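Local coordinates for protein glycosyl hydrolase (Rhizobium leguminosarum bv. trifolii, PDB 5NDX) that probably hydrolyses O-glycosidic bonds as an iduronidase of glycoside hydrolase family 39, being the bacterial orthologue of human alpha-L-iduronidase, at residues 71-76 with 113-118; 457-462 with 483-488. The protein carries 2 engineered substitutions. All blocks are in the same frame, centred on the assembly; numbering follows the deposited sequence.

Contact 1: 71-76 with 113-118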
loop_
_atom_site.group_PDB
_atom_site.type_symbol
_atom_site.label_atom_id
_atom_site.label_comp_id
_atom_site.label_asym_id
_atom_site.label_seq_id
_atom_site.Cartn_x
_atom_site.Cartn_y
_atom_site.Cartn_z
ATOM N N ALA A 71 -5.343 38.039 -0.827
ATOM C CA ALA A 71 -5.149 37.059 -1.920
ATOM C C ALA A 71 -5.198 35.598 -1.414
ATOM O O ALA A 71 -5.850 34.719 -2.019
ATOM C CB ALA A 71 -3.808 37.316 -2.619
ATOM N N GLY A 72 -4.534 35.379 -0.276
ATOM C CA GLY A 72 -3.982 34.082 0.075
ATOM C C GLY A 72 -4.569 33.363 1.273
ATOM O O GLY A 72 -5.665 33.664 1.749
ATOM N N TYR A 73 -3.796 32.401 1.758
ATOM C CA TYR A 73 -4.310 31.361 2.625
ATOM C C TYR A 73 -3.380 31.145 3.763
ATOM O O TYR A 73 -2.219 31.510 3.687
ATOM C CB TYR A 73 -4.426 30.081 1.828
ATOM C CG TYR A 73 -5.369 30.179 0.672
ATOM C CD1 TYR A 73 -6.734 29.991 0.853
ATOM C CD2 TYR A 73 -4.902 30.495 -0.598
ATOM C CE1 TYR A 73 -7.616 30.067 -0.211
ATOM C CE2 TYR A 73 -5.766 30.599 -1.660
ATOM C CZ TYR A 73 -7.125 30.375 -1.467
ATOM O OH TYR A 73 -7.981 30.457 -2.542
ATOM N N ASP A 74 -3.892 30.586 4.839
ATOM C CA ASP A 74 -3.024 30.038 5.868
ATOM C C ASP A 74 -2.672 28.600 5.412
ATOM O O ASP A 74 -3.536 27.747 5.415
ATOM C CB ASP A 74 -3.741 30.020 7.223
ATOM C CG ASP A 74 -2.853 29.506 8.360
ATOM O OD1 ASP A 74 -1.736 28.998 8.137
ATOM O OD2 ASP A 74 -3.264 29.622 9.527
ATOM N N TRP A 75 -1.398 28.370 5.071
ATOM C CA TRP A 75 -0.900 27.085 4.572
ATOM C C TRP A 75 -0.361 26.157 5.673
ATOM O O TRP A 75 0.142 25.063 5.359
ATOM C CB TRP A 75 0.244 27.294 3.546
ATOM C CG TRP A 75 -0.174 28.031 2.364
ATOM C CD1 TRP A 75 -0.228 29.406 2.245
ATOM C CD2 TRP A 75 -0.631 27.506 1.106
ATOM N NE1 TRP A 75 -0.665 29.750 0.997
ATOM C CE2 TRP A 75 -0.932 28.616 0.278
ATOM C CE3 TRP A 75 -0.839 26.221 0.601
ATOM C CZ2 TRP A 75 -1.420 28.472 -1.029
ATOM C CZ3 TRP A 75 -1.316 26.077 -0.703
ATOM C CH2 TRP A 75 -1.592 27.206 -1.512
ATOM N N SER A 76 -0.388 26.582 6.936
ATOM C CA SER A 76 0.416 25.907 7.943
ATOM C C SER A 76 -0.024 24.450 8.218
ATOM O O SER A 76 0.835 23.637 8.496
ATOM C CB SER A 76 0.466 26.723 9.234
ATOM O OG SER A 76 -0.832 26.849 9.746
ATOM N N VAL A 113 -13.734 30.219 -10.818
ATOM C CA VAL A 113 -12.923 29.347 -11.664
ATOM C C VAL A 113 -11.495 29.842 -11.694
ATOM O O VAL A 113 -10.565 29.041 -11.511
ATOM C CB VAL A 113 -13.493 29.219 -13.100
ATOM C CG1 VAL A 113 -12.556 28.453 -14.033
ATOM C CG2 VAL A 113 -14.846 28.519 -13.057
ATOM N N ARG A 114 -11.327 31.146 -11.918
ATOM C CA ARG A 114 -9.998 31.786 -11.933
ATOM C C ARG A 114 -9.287 31.808 -10.567
ATOM O O ARG A 114 -8.063 31.719 -10.500
ATOM C CB ARG A 114 -10.076 33.220 -12.502
ATOM C CG ARG A 114 -9.867 33.284 -14.008
ATOM C CD ARG A 114 -9.803 34.716 -14.593
ATOM N NE ARG A 114 -10.922 34.848 -15.523
ATOM C CZ ARG A 114 -12.146 35.276 -15.224
ATOM N NH1 ARG A 114 -12.460 35.767 -14.029
ATOM N NH2 ARG A 114 -13.060 35.254 -16.167
ATOM N N ARG A 115 -10.059 31.973 -9.505
ATOM C CA ARG A 115 -9.560 31.889 -8.145
ATOM C C ARG A 115 -9.046 30.429 -7.810
ATOM O O ARG A 115 -7.997 30.261 -7.180
ATOM C CB ARG A 115 -10.680 32.339 -7.205
ATOM C CG ARG A 115 -10.318 32.463 -5.735
ATOM C CD ARG A 115 -11.244 33.396 -4.922
ATOM N NE ARG A 115 -10.866 33.398 -3.488
ATOM C CZ ARG A 115 -9.728 33.917 -2.972
ATOM N NH1 ARG A 115 -8.808 34.514 -3.742
ATOM N NH2 ARG A 115 -9.485 33.847 -1.660
ATOM N N TRP A 116 -9.777 29.414 -8.272
ATOM C CA TRP A 116 -9.380 28.010 -8.154
ATOM C C TRP A 116 -8.075 27.744 -8.904
ATOM O O TRP A 116 -7.148 27.173 -8.330
ATOM C CB TRP A 116 -10.473 27.048 -8.645
ATOM C CG TRP A 116 -10.132 25.627 -8.334
ATOM C CD1 TRP A 116 -9.547 24.718 -9.173
ATOM C CD2 TRP A 116 -10.319 24.963 -7.080
ATOM N NE1 TRP A 116 -9.383 23.520 -8.526
ATOM C CE2 TRP A 116 -9.828 23.643 -7.233
ATOM C CE3 TRP A 116 -10.835 25.354 -5.839
ATOM C CZ2 TRP A 116 -9.855 22.701 -6.182
ATOM C CZ3 TRP A 116 -10.885 24.409 -4.794
ATOM C CH2 TRP A 116 -10.403 23.095 -4.982
ATOM N N ARG A 117 -8.001 28.195 -10.160
ATOM C CA ARG A 117 -6.764 28.153 -10.933
ATOM C C ARG A 117 -5.604 28.741 -10.123
ATOM O O ARG A 117 -4.497 28.143 -10.035
ATOM C CB ARG A 117 -6.924 28.856 -12.273
ATOM C CG ARG A 117 -5.647 28.944 -13.118
ATOM C CD ARG A 117 -5.638 30.180 -14.043
ATOM N NE ARG A 117 -5.744 31.449 -13.304
ATOM C CZ ARG A 117 -6.187 32.621 -13.817
ATOM N NH1 ARG A 117 -6.570 32.737 -15.091
ATOM N NH2 ARG A 117 -6.271 33.697 -13.043
ATOM N N ASP A 118 -5.862 29.876 -9.494
ATOM C CA ASP A 118 -4.802 30.559 -8.758
ATOM C C ASP A 118 -4.399 29.786 -7.503
ATOM O O ASP A 118 -3.246 29.801 -7.150
ATOM C CB ASP A 118 -5.211 31.983 -8.385
ATOM C CG ASP A 118 -5.332 32.921 -9.610
ATOM O OD1 ASP A 118 -4.813 32.620 -10.717
ATOM O OD2 ASP A 118 -5.945 33.979 -9.429
HETATM O O HOH W 1 -7.266 31.233 -4.832
#

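Contact 2: 457-462 with 483-488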
loop_
_atom_site.group_PDB
_atom_site.type_symbol
_atom_site.label_atom_id
_atom_site.label_comp_id
_atom_site.label_asym_id
_atom_site.label_seq_id
_atom_site.Cartn_x
_atom_site.Cartn_y
_atom_site.Cartn_z
ATOM N N GLU A 457 -7.365 -13.590 19.144
ATOM C CA GLU A 457 -8.595 -14.281 19.488
ATOM C C GLU A 457 -8.310 -15.394 20.497
ATOM O O GLU A 457 -9.149 -15.709 21.300
ATOM C CB GLU A 457 -9.293 -14.889 18.253
ATOM C CG GLU A 457 -9.982 -13.856 17.401
ATOM C CD GLU A 457 -10.711 -14.430 16.173
ATOM O OE1 GLU A 457 -11.227 -15.579 16.191
ATOM O OE2 GLU A 457 -10.758 -13.682 15.184
ATOM N N ALA A 458 -7.130 -15.998 20.433
ATOM C CA ALA A 458 -6.777 -17.083 21.376
ATOM C C ALA A 458 -6.192 -16.522 22.685
ATOM O O ALA A 458 -5.941 -17.294 23.590
ATOM C CB ALA A 458 -5.807 -18.095 20.742
ATOM N N GLN A 459 -5.957 -15.219 22.800
ATOM C CA GLN A 459 -5.411 -14.680 24.040
ATOM C C GLN A 459 -6.530 -14.585 25.098
ATOM O O GLN A 459 -7.603 -14.050 24.801
ATOM C CB GLN A 459 -4.806 -13.298 23.819
ATOM C CG GLN A 459 -3.445 -13.326 23.159
ATOM C CD GLN A 459 -2.927 -11.953 22.793
ATOM O OE1 GLN A 459 -3.666 -10.986 22.680
ATOM N NE2 GLN A 459 -1.650 -11.881 22.573
ATOM N N ARG A 460 -6.279 -15.065 26.315
ATOM C CA ARG A 460 -7.293 -14.956 27.391
ATOM C C ARG A 460 -7.379 -13.520 27.865
ATOM O O ARG A 460 -6.351 -12.871 28.093
ATOM C CB ARG A 460 -7.010 -15.894 28.563
ATOM C CG ARG A 460 -8.128 -15.986 29.651
ATOM C CD ARG A 460 -7.778 -17.045 30.712
ATOM N NE ARG A 460 -6.446 -16.767 31.303
ATOM C CZ ARG A 460 -5.262 -17.352 30.995
ATOM N NH1 ARG A 460 -5.149 -18.329 30.086
ATOM N NH2 ARG A 460 -4.146 -16.954 31.628
ATOM N N ASP A 461 -8.603 -12.998 27.937
ATOM C CA ASP A 461 -8.823 -11.646 28.408
ATOM C C ASP A 461 -8.684 -11.716 29.909
ATOM O O ASP A 461 -9.484 -12.380 30.599
ATOM C CB ASP A 461 -10.204 -11.160 27.999
ATOM C CG ASP A 461 -10.475 -9.754 28.407
ATOM O OD1 ASP A 461 -9.715 -9.197 29.231
ATOM O OD2 ASP A 461 -11.505 -9.227 27.919
ATOM N N GLU A 462 -7.651 -11.073 30.418
ATOM C CA GLU A 462 -7.337 -11.179 31.851
ATOM C C GLU A 462 -8.262 -10.342 32.727
ATOM O O GLU A 462 -8.342 -10.607 33.912
ATOM C CB GLU A 462 -5.865 -10.859 32.132
ATOM C CG GLU A 462 -4.968 -12.047 31.744
ATOM C CD GLU A 462 -3.482 -11.720 31.849
ATOM O OE1 GLU A 462 -3.116 -10.774 32.584
ATOM O OE2 GLU A 462 -2.688 -12.401 31.189
ATOM N N PHE A 483 0.530 -7.851 23.893
ATOM C CA PHE A 483 0.994 -7.025 22.812
ATOM C C PHE A 483 2.339 -7.481 22.209
ATOM O O PHE A 483 2.497 -7.421 20.979
ATOM C CB PHE A 483 1.083 -5.566 23.218
ATOM C CG PHE A 483 -0.216 -4.802 23.089
ATOM C CD1 PHE A 483 -0.890 -4.748 21.887
ATOM C CD2 PHE A 483 -0.722 -4.074 24.161
ATOM C CE1 PHE A 483 -2.066 -4.024 21.749
ATOM C CE2 PHE A 483 -1.883 -3.337 24.035
ATOM C CZ PHE A 483 -2.580 -3.337 22.835
ATOM N N ALA A 484 3.261 -7.960 23.036
ATOM C CA ALA A 484 4.550 -8.457 22.558
ATOM C C ALA A 484 4.289 -9.724 21.717
ATOM O O ALA A 484 4.910 -9.923 20.682
ATOM C CB ALA A 484 5.545 -8.758 23.713
ATOM N N GLU A 485 3.350 -10.549 22.147
ATOM C CA GLU A 485 2.954 -11.723 21.380
ATOM C C GLU A 485 2.318 -11.323 20.034
ATOM O O GLU A 485 2.637 -11.903 19.019
ATOM C CB GLU A 485 2.064 -12.625 22.257
ATOM C CG GLU A 485 1.556 -13.896 21.624
ATOM C CD GLU A 485 0.484 -14.667 22.497
ATOM O OE1 GLU A 485 0.063 -14.218 23.623
ATOM O OE2 GLU A 485 0.063 -15.747 22.030
ATOM N N LEU A 486 1.474 -10.299 20.009
ATOM C CA LEU A 486 0.867 -9.835 18.764
ATOM C C LEU A 486 1.872 -9.232 17.825
ATOM O O LEU A 486 1.816 -9.470 16.607
ATOM C CB LEU A 486 -0.268 -8.812 19.012
ATOM C CG LEU A 486 -1.493 -9.303 19.794
ATOM C CD1 LEU A 486 -2.513 -8.201 19.855
ATOM C CD2 LEU A 486 -2.164 -10.553 19.251
ATOM N N ARG A 487 2.803 -8.453 18.360
ATOM C CA ARG A 487 3.822 -7.835 17.531
ATOM C C ARG A 487 4.847 -8.860 16.960
ATOM O O ARG A 487 5.483 -8.579 15.922
ATOM C CB ARG A 487 4.551 -6.693 18.290
ATOM C CG ARG A 487 3.636 -5.528 18.571
ATOM C CD ARG A 487 4.377 -4.265 18.922
ATOM N NE ARG A 487 3.538 -3.091 18.708
ATOM C CZ ARG A 487 2.849 -2.500 19.666
ATOM N NH1 ARG A 487 2.928 -2.930 20.921
ATOM N NH2 ARG A 487 2.076 -1.476 19.373
ATOM N N ARG A 488 5.056 -9.994 17.625
ATOM C CA ARG A 488 5.831 -11.098 17.009
ATOM C C ARG A 488 5.047 -11.683 15.821
ATOM O O ARG A 488 5.603 -11.878 14.727
ATOM C CB ARG A 488 6.162 -12.188 18.024
ATOM C CG ARG A 488 6.953 -13.429 17.543
ATOM C CD ARG A 488 7.173 -14.503 18.654
ATOM N NE ARG A 488 7.118 -13.944 20.057
ATOM C CZ ARG A 488 6.181 -14.180 21.034
ATOM N NH1 ARG A 488 5.134 -15.023 20.866
ATOM N NH2 ARG A 488 6.287 -13.548 22.230
#

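Contact 1: 71-76 with 113-118
Tyr73 and Arg115 approach from opposite directions, and the way their ends meet illustrates how a single water can complete a sparse contact. From its base outward, the tyrosine first rests CB on one face of the Trp75 indole, 3.8 Å above the plane and toward the rim. With CG anti to the carbonyl carbon (chi1 -62°), the ring then carries its OH to Arg115 of helix 110-131, where the side chain also touches Leu119. At the tip, OH lies over one face of the Arg115 guanidinium, off centre and 3.8 Å from Arg115 NH2; the ring and guanidinium planes are only 20° apart. The same OH holds a water at 2.5 Å, in the plane of the ring, and this water donates to the backbone O of Arg115 at 2.6 Å. The arginine, extended from CG to NE, sends NH1 to Ala71 O in a weak hydrogen bond of 3.4 Å, with the acceptor near the guanidinium plane. Replaced by an alanine, Arg115 would probably leave Ala71 O without this donor and uncover one side of the phenol oxygen, although the backbone-held water could remain. Within the barrel fold, the contact joins the connection between strand 55-58 and helix 76-87, which holds the small hairpin of strands 66-67 and 73-74, to helix 110-131, whose Trp116 packs on helix 155-171.

Contact 2: 457-462 with 483-488
Gln459 and Glu485 bring their CA atoms to 9.3 Å, the nearest pair of CA atoms between a loop without regular structure and helix 480-489, so side chains must span the gap. The bridge shows how one primary amide can serve two acceptors. Gln459 points toward the helix with its chain extended beyond CG, and its NE2 donates to Glu485 OE1 at 3.1 Å with an N-H...O angle of 159°. The acceptor lies close to the amide plane, but the donor comes down on the carboxylate from above, 70° out of its plane; the two flat groups are turned 63° against each other. NE2 also donates to Gln482 O of the same helix, its stronger partner, a pair of bonds that fixes which way the amide is flipped, while the Gln482 side chain ties the loop down again by donating to Arg460 O. Glu485 places its carboxylate there with CG anti to the backbone N. Leu486 crosses the glutamine at an angle and lays CD2 against the amide, 3.6 Å from Gln459 NE2 and 3.8 Å from Gln459 OE1. That oxygen is buried with no polar partner in the model, beside the hydrocarbon of Leu486. Leu486 continues onto Val455 and Trp456 of helix 452-457, and Glu485 also touches Val455. Helix 480-489 packs in turn on strand 358-362, with Leu486 and Phe483 both on Ile361, and Phe483 reaches Met594 of strand 590-594.

Contact 1 and contact 2 follow one another along the chain and do not touch: their centres are 50 Å apart and their nearest atoms about 27 Å. Both are peripheral, about 31 Å and 26 Å from the centre of the chain to the centre of each contact, and both lie away from the two sites where the iduronide ligand is bound. Contact 1 belongs to the outer layer of the eight-stranded barrel, joining elements that follow strands 55-58 and 91-95, which carry the pocket residues Phe55 and Phe93. Contact 2 instead secures a late helical connection between strands 436-445 and 493-503 of the nine-stranded sheet. Contact 1 relies on a weak bond to a backbone carbonyl and a water, contact 2 on a side-chain amide backed by a leucine.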